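Local coordinates for protein Dye-decolorizing peroxidase (Irpex lacteus, PDB 7D8M) that probably acts as a heme-dependent peroxidase of the dye-decolorizing type, using its heme b cofactor to oxidise substrates, at residues N49-V53 / A54-G58; M207-P210 / S211-D215. All coordinates share one frame; numbering follows the deposited sequence.

Interaction 1 of 2, residues N49-V53 / A54-G58; sequences NITSV and ATIIG
Thr51 lays its methyl CG2 against CG1 of Ile56, 3.6 Å away, the two side chains crossing at about a right angle. This is the N-terminal end of the short helix 53-57, entered through Ser52 as N-cap, in the dimeric alpha+beta barrel domain of the DyP family. The methyl of Thr51 also lies 4.0 Å from CB of Thr55. It is directed there because CG2 stands anti to the backbone N (chi1 -57° for OG1), while OG1 turns to the backbone N of Val68 on strand 67-72. Ser52 uses both of its oxygens on the first turn. Its OG, held between its own N and C (chi1 69°), receives the N-H of Thr55 at 2.9 Å between OG and N. Its carbonyl O takes Ile56 N at 3.2 Å, with the donor tilted 24° from the carbonyl plane. One serine thus satisfies two N-H groups of the opening turn. With an alanine here, Thr55 N would probably lose its capping acceptor and the start of the helix be less firmly fixed. A water accepts from Ser52 N and lies beside Thr55 OG1, although its very short approach to that hydroxyl makes the link doubtful. Thr55 OG1 lies 4.1 Å from Ser52 N, too far for the return bond of a capping box. Ile56 also packs on Phe67 of strand 67-72, and Ser52 touches Ile441 of helix 441-448. Further along, Val53 CG1 only grazes Ile57 CD1, and the helical bond between the same two residues is the firmer link: Ile57 N to Val53 O, 3.1 Å.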
ATOM      1  N   ASN A  49     -18.612  -9.992  13.642  1.00 32.84           N
ATOM      2  CA  ASN A  49     -17.156  -9.937  13.665  1.00 31.72           C
ATOM      3  C   ASN A  49     -16.524  -8.972  12.669  1.00 30.31           C
ATOM      4  O   ASN A  49     -15.364  -8.590  12.877  1.00 34.59           O
ATOM      5  CB  ASN A  49     -16.570 -11.340  13.423  1.00 30.52           C
ATOM      6  CG  ASN A  49     -16.865 -12.296  14.556  1.00 35.31           C
ATOM      7  OD1 ASN A  49     -16.195 -12.275  15.589  1.00 32.59           O
ATOM      8  ND2 ASN A  49     -17.872 -13.151  14.368  1.00 29.21           N
ATOM      9  N   ILE A  50     -17.217  -8.561  11.612  1.00 28.85           N
ATOM     10  CA  ILE A  50     -16.611  -7.660  10.629  1.00 32.64           C
ATOM     11  C   ILE A  50     -16.555  -6.259  11.216  1.00 33.77           C
ATOM     12  O   ILE A  50     -17.595  -5.641  11.482  1.00 30.00           O
ATOM     13  CB  ILE A  50     -17.375  -7.673   9.300  1.00 33.83           C
ATOM     14  CG1 ILE A  50     -17.282  -9.060   8.674  1.00 32.02           C
ATOM     15  CG2 ILE A  50     -16.792  -6.622   8.342  1.00 28.18           C
ATOM     16  CD1 ILE A  50     -15.846  -9.532   8.450  1.00 30.34           C
ATOM     17  N   THR A  51     -15.340  -5.758  11.411  1.00 29.38           N
ATOM     18  CA  THR A  51     -15.114  -4.546  12.184  1.00 26.97           C
ATOM     19  C   THR A  51     -15.317  -3.317  11.321  1.00 31.26           C
ATOM     20  O   THR A  51     -14.705  -3.185  10.255  1.00 32.49           O
ATOM     21  CB  THR A  51     -13.700  -4.543  12.761  1.00 31.32           C
ATOM     22  OG1 THR A  51     -13.512  -5.718  13.552  1.00 30.72           O
ATOM     23  CG2 THR A  51     -13.454  -3.288  13.612  1.00 29.71           C
ATOM     24  N   SER A  52     -16.129  -2.392  11.814  1.00 30.57           N
ATOM     25  CA  SER A  52     -16.450  -1.175  11.092  1.00 31.12           C
ATOM     26  C   SER A  52     -15.457  -0.060  11.403  1.00 31.88           C
ATOM     27  O   SER A  52     -14.703  -0.110  12.381  1.00 31.69           O
ATOM     28  CB  SER A  52     -17.854  -0.703  11.456  1.00 31.95           C
ATOM     29  OG  SER A  52     -17.863  -0.261  12.805  1.00 32.52           O
ATOM     30  N   VAL A  53     -15.482   0.964  10.546  1.00 31.58           N
ATOM     31  CA  VAL A  53     -14.814   2.227  10.854  1.00 35.26           C
ATOM     32  C   VAL A  53     -15.267   2.733  12.218  1.00 36.27           C
ATOM     33  O   VAL A  53     -14.452   3.119  13.064  1.00 35.07           O
ATOM     34  CB  VAL A  53     -15.103   3.263   9.751  1.00 32.98           C
ATOM     35  CG1 VAL A  53     -14.733   4.673  10.217  1.00 32.26           C
ATOM     36  CG2 VAL A  53     -14.377   2.900   8.462  1.00 27.80           C
ATOM     37  N   ALA A  54     -16.582   2.718  12.454  1.00 36.40           N
ATOM     38  CA  ALA A  54     -17.124   3.262  13.696  1.00 35.92           C
ATOM     39  C   ALA A  54     -16.540   2.555  14.913  1.00 31.75           C
ATOM     40  O   ALA A  54     -16.194   3.202  15.906  1.00 37.57           O
ATOM     41  CB  ALA A  54     -18.651   3.167  13.689  1.00 34.05           C
ATOM     42  N   THR A  55     -16.401   1.231  14.847  1.00 30.13           N
ATOM     43  CA  THR A  55     -15.841   0.497  15.978  1.00 32.89           C
ATOM     44  C   THR A  55     -14.375   0.860  16.208  1.00 36.16           C
ATOM     45  O   THR A  55     -13.938   1.018  17.356  1.00 32.44           O
ATOM     46  CB  THR A  55     -15.992  -1.005  15.750  1.00 32.04           C
ATOM     47  OG1 THR A  55     -17.384  -1.335  15.614  1.00 32.85           O
ATOM     48  CG2 THR A  55     -15.406  -1.784  16.914  1.00 34.90           C
ATOM     49  N   ILE A  56     -13.594   0.997  15.135  1.00 32.74           N
ATOM     50  CA  ILE A  56     -12.172   1.269  15.315  1.00 32.71           C
ATOM     51  C   ILE A  56     -11.972   2.626  15.983  1.00 33.23           C
ATOM     52  O   ILE A  56     -11.174   2.759  16.917  1.00 35.96           O
ATOM     53  CB  ILE A  56     -11.437   1.172  13.963  1.00 35.54           C
ATOM     54  CG1 ILE A  56     -11.501  -0.263  13.417  1.00 29.51           C
ATOM     55  CG2 ILE A  56      -9.991   1.659  14.092  1.00 34.57           C
ATOM     56  CD1 ILE A  56     -10.530  -0.508  12.246  1.00 33.75           C
ATOM     57  N   ILE A  57     -12.720   3.646  15.543  1.00 30.73           N
ATOM     58  CA  ILE A  57     -12.561   4.994  16.088  1.00 36.82           C
ATOM     59  C   ILE A  57     -13.415   5.263  17.319  1.00 38.79           C
ATOM     60  O   ILE A  57     -13.238   6.310  17.960  1.00 40.28           O
ATOM     61  CB  ILE A  57     -12.893   6.078  15.047  1.00 33.01           C
ATOM     62  CG1 ILE A  57     -14.389   6.077  14.730  1.00 37.15           C
ATOM     63  CG2 ILE A  57     -12.060   5.883  13.796  1.00 39.73           C
ATOM     64  CD1 ILE A  57     -14.817   7.256  13.878  1.00 38.45           C
ATOM     65  N   GLY A  58     -14.339   4.366  17.667  1.00 36.37           N
ATOM     66  CA  GLY A  58     -15.175   4.562  18.826  1.00 35.29           C
ATOM     67  C   GLY A  58     -14.515   4.085  20.102  1.00 36.76           C
ATOM     68  O   GLY A  58     -13.356   3.641  20.126  1.00 36.32           O
TER
HETATM   69  O   HOH W   1     -17.604  -3.288  14.164  1.00 33.07           O

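Interaction 2 of 2, residues M207-P210 / S211-D215; sequences MNRP and SWALD
The Pro210 ring runs alongside the Trp212 indole, the two side chains directed alike, with the ring carbon CB of the proline 3.5 Å from NE1 of the indole. Both residues belong to the first of two overlapping beta turns, Pro210 to Ala213 and Ser211 to Leu214, in the loop that leads into strand 217-226. The proline CB meets the indole obliquely at its pyrrole part, also lying 3.6 Å from Trp212 CD1. Trp212 CG sits between its backbone N and C (chi1 71°), which folds the indole back beside the turn and places the methyl CB of Ala213 over the centre of one ring face. That methyl also stands 4.3 Å from Arg209 CG, so it has the indole and the aliphatic part of the arginine as neighbours. The guanidinium group beyond points to another partner, forming a salt bridge with Asp204. Trp212 NE1 is hydrogen-bonded to Asp85 OD1, and the indole meets Lys447 in a cation-pi contact at the end of helix 441-448. The turn itself is closed by Ala213 N donating to Pro210 O at 3.3 Å, a bent bond whose donor lies well above the carbonyl plane.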
ATOM      1  N   MET A 207     -19.450   6.218 -13.013  1.00 45.80           N
ATOM      2  CA  MET A 207     -20.753   6.790 -12.704  1.00 52.52           C
ATOM      3  C   MET A 207     -21.853   5.744 -12.798  1.00 51.79           C
ATOM      4  O   MET A 207     -22.907   5.907 -12.180  1.00 52.32           O
ATOM      5  CB  MET A 207     -21.014   7.976 -13.633  1.00 53.22           C
ATOM      6  CG  MET A 207     -19.926   9.046 -13.512  1.00 56.92           C
ATOM      7  SD  MET A 207     -20.073  10.440 -14.645  1.00 78.43           S
ATOM      8  CE  MET A 207     -19.990  11.819 -13.504  1.00 67.67           C
ATOM      9  N   ASN A 208     -21.586   4.651 -13.504  1.00 51.43           N
ATOM     10  CA  ASN A 208     -22.464   3.511 -13.722  1.00 52.09           C
ATOM     11  C   ASN A 208     -22.455   2.496 -12.568  1.00 52.74           C
ATOM     12  O   ASN A 208     -22.926   1.372 -12.763  1.00 50.18           O
ATOM     13  CB  ASN A 208     -22.032   2.815 -15.018  1.00 51.68           C
ATOM     14  CG  ASN A 208     -23.192   2.250 -15.799  1.00 58.16           C
ATOM     15  OD1 ASN A 208     -24.341   2.339 -15.370  1.00 65.40           O
ATOM     16  ND2 ASN A 208     -22.895   1.657 -16.960  1.00 54.69           N
ATOM     17  N   ARG A 209     -21.942   2.847 -11.389  1.00 51.34           N
ATOM     18  CA  ARG A 209     -21.575   1.825 -10.412  1.00 46.05           C
ATOM     19  C   ARG A 209     -22.819   1.208  -9.768  1.00 43.40           C
ATOM     20  O   ARG A 209     -23.742   1.934  -9.380  1.00 44.41           O
ATOM     21  CB  ARG A 209     -20.654   2.418  -9.338  1.00 43.49           C
ATOM     22  CG  ARG A 209     -20.006   1.385  -8.405  1.00 39.56           C
ATOM     23  CD  ARG A 209     -18.681   0.839  -8.946  1.00 36.63           C
ATOM     24  NE  ARG A 209     -17.594   1.817  -8.876  1.00 34.24           N
ATOM     25  CZ  ARG A 209     -16.332   1.561  -9.214  1.00 34.09           C
ATOM     26  NH1 ARG A 209     -15.979   0.355  -9.644  1.00 32.29           N
ATOM     27  NH2 ARG A 209     -15.418   2.515  -9.125  1.00 32.99           N
ATOM     28  N   PRO A 210     -22.868  -0.123  -9.640  1.00 43.15           N
ATOM     29  CA  PRO A 210     -24.049  -0.781  -9.049  1.00 40.70           C
ATOM     30  C   PRO A 210     -24.306  -0.352  -7.610  1.00 42.78           C
ATOM     31  O   PRO A 210     -23.386  -0.025  -6.855  1.00 44.26           O
ATOM     32  CB  PRO A 210     -23.700  -2.274  -9.114  1.00 40.12           C
ATOM     33  CG  PRO A 210     -22.674  -2.400 -10.148  1.00 42.99           C
ATOM     34  CD  PRO A 210     -21.917  -1.093 -10.209  1.00 41.13           C
ATOM     35  N   SER A 211     -25.584  -0.400  -7.224  1.00 45.31           N
ATOM     36  CA  SER A 211     -25.997   0.133  -5.930  1.00 41.48           C
ATOM     37  C   SER A 211     -25.441  -0.691  -4.777  1.00 42.52           C
ATOM     38  O   SER A 211     -25.050  -0.132  -3.744  1.00 41.66           O
ATOM     39  CB  SER A 211     -27.525   0.182  -5.848  1.00 46.52           C
ATOM     40  OG  SER A 211     -28.087   0.761  -7.012  1.00 51.69           O
ATOM     41  N   TRP A 212     -25.434  -2.023  -4.917  1.00 42.38           N
ATOM     42  CA  TRP A 212     -24.975  -2.887  -3.830  1.00 38.70           C
ATOM     43  C   TRP A 212     -23.514  -2.626  -3.477  1.00 39.99           C
ATOM     44  O   TRP A 212     -23.085  -2.917  -2.354  1.00 36.86           O
ATOM     45  CB  TRP A 212     -25.157  -4.353  -4.213  1.00 39.27           C
ATOM     46  CG  TRP A 212     -24.200  -4.784  -5.275  1.00 42.41           C
ATOM     47  CD1 TRP A 212     -24.423  -4.795  -6.623  1.00 42.22           C
ATOM     48  CD2 TRP A 212     -22.854  -5.240  -5.087  1.00 43.97           C
ATOM     49  NE1 TRP A 212     -23.306  -5.244  -7.283  1.00 42.01           N
ATOM     50  CE2 TRP A 212     -22.326  -5.521  -6.364  1.00 42.77           C
ATOM     51  CE3 TRP A 212     -22.043  -5.435  -3.966  1.00 38.81           C
ATOM     52  CZ2 TRP A 212     -21.027  -5.990  -6.547  1.00 40.67           C
ATOM     53  CZ3 TRP A 212     -20.751  -5.902  -4.153  1.00 38.48           C
ATOM     54  CH2 TRP A 212     -20.257  -6.173  -5.429  1.00 37.20           C
ATOM     55  N   ALA A 213     -22.731  -2.108  -4.425  1.00 35.87           N
ATOM     56  CA  ALA A 213     -21.311  -1.855  -4.207  1.00 36.04           C
ATOM     57  C   ALA A 213     -21.042  -0.595  -3.393  1.00 37.10           C
ATOM     58  O   ALA A 213     -19.876  -0.315  -3.090  1.00 36.20           O
ATOM     59  CB  ALA A 213     -20.588  -1.755  -5.552  1.00 41.00           C
ATOM     60  N   LEU A 214     -22.080   0.162  -3.036  1.00 36.15           N
ATOM     61  CA  LEU A 214     -21.907   1.389  -2.272  1.00 34.27           C
ATOM     62  C   LEU A 214     -21.069   1.155  -1.019  1.00 35.34           C
ATOM     63  O   LEU A 214     -21.293   0.197  -0.270  1.00 31.57           O
ATOM     64  CB  LEU A 214     -23.276   1.963  -1.893  1.00 39.19           C
ATOM     65  CG  LEU A 214     -23.239   3.338  -1.219  1.00 36.98           C
ATOM     66  CD1 LEU A 214     -22.709   4.390  -2.176  1.00 36.07           C
ATOM     67  CD2 LEU A 214     -24.626   3.708  -0.712  1.00 39.84           C
ATOM     68  N   ASP A 215     -20.080   2.029  -0.818  1.00 35.52           N
ATOM     69  CA  ASP A 215     -19.238   2.054   0.373  1.00 33.70           C
ATOM     70  C   ASP A 215     -18.302   0.854   0.471  1.00 30.92           C
ATOM     71  O   ASP A 215     -17.757   0.582   1.543  1.00 33.83           O
ATOM     72  CB  ASP A 215     -20.085   2.168   1.644  1.00 36.09           C
ATOM     73  CG  ASP A 215     -20.707   3.538   1.801  1.00 39.25           C
ATOM     74  OD1 ASP A 215     -20.156   4.507   1.245  1.00 35.05           O
ATOM     75  OD2 ASP A 215     -21.747   3.650   2.485  1.00 41.19           O
TER

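Both interactions are local contacts, each within one continuous stretch of chain, far from the heme, with centres about 22 Å apart and nearest atoms about 8 Å apart. Interaction 1 is partly buried: residues 49-58 start a helix beside strand 67-72, and a side-chain cap joins main-chain bonds to aliphatic packing. Interaction 2 lies at the surface, where a proline and an indole pack together at consecutive turns before strand 217-226, and its side chains reach charged residues such as Asp204, Asp85 and Lys447. The two sites share an element without touching each other: helix 441-448, which interaction 1 meets at Ile441 and Ile444, and interaction 2 through Lys447 and Phe448 at its end.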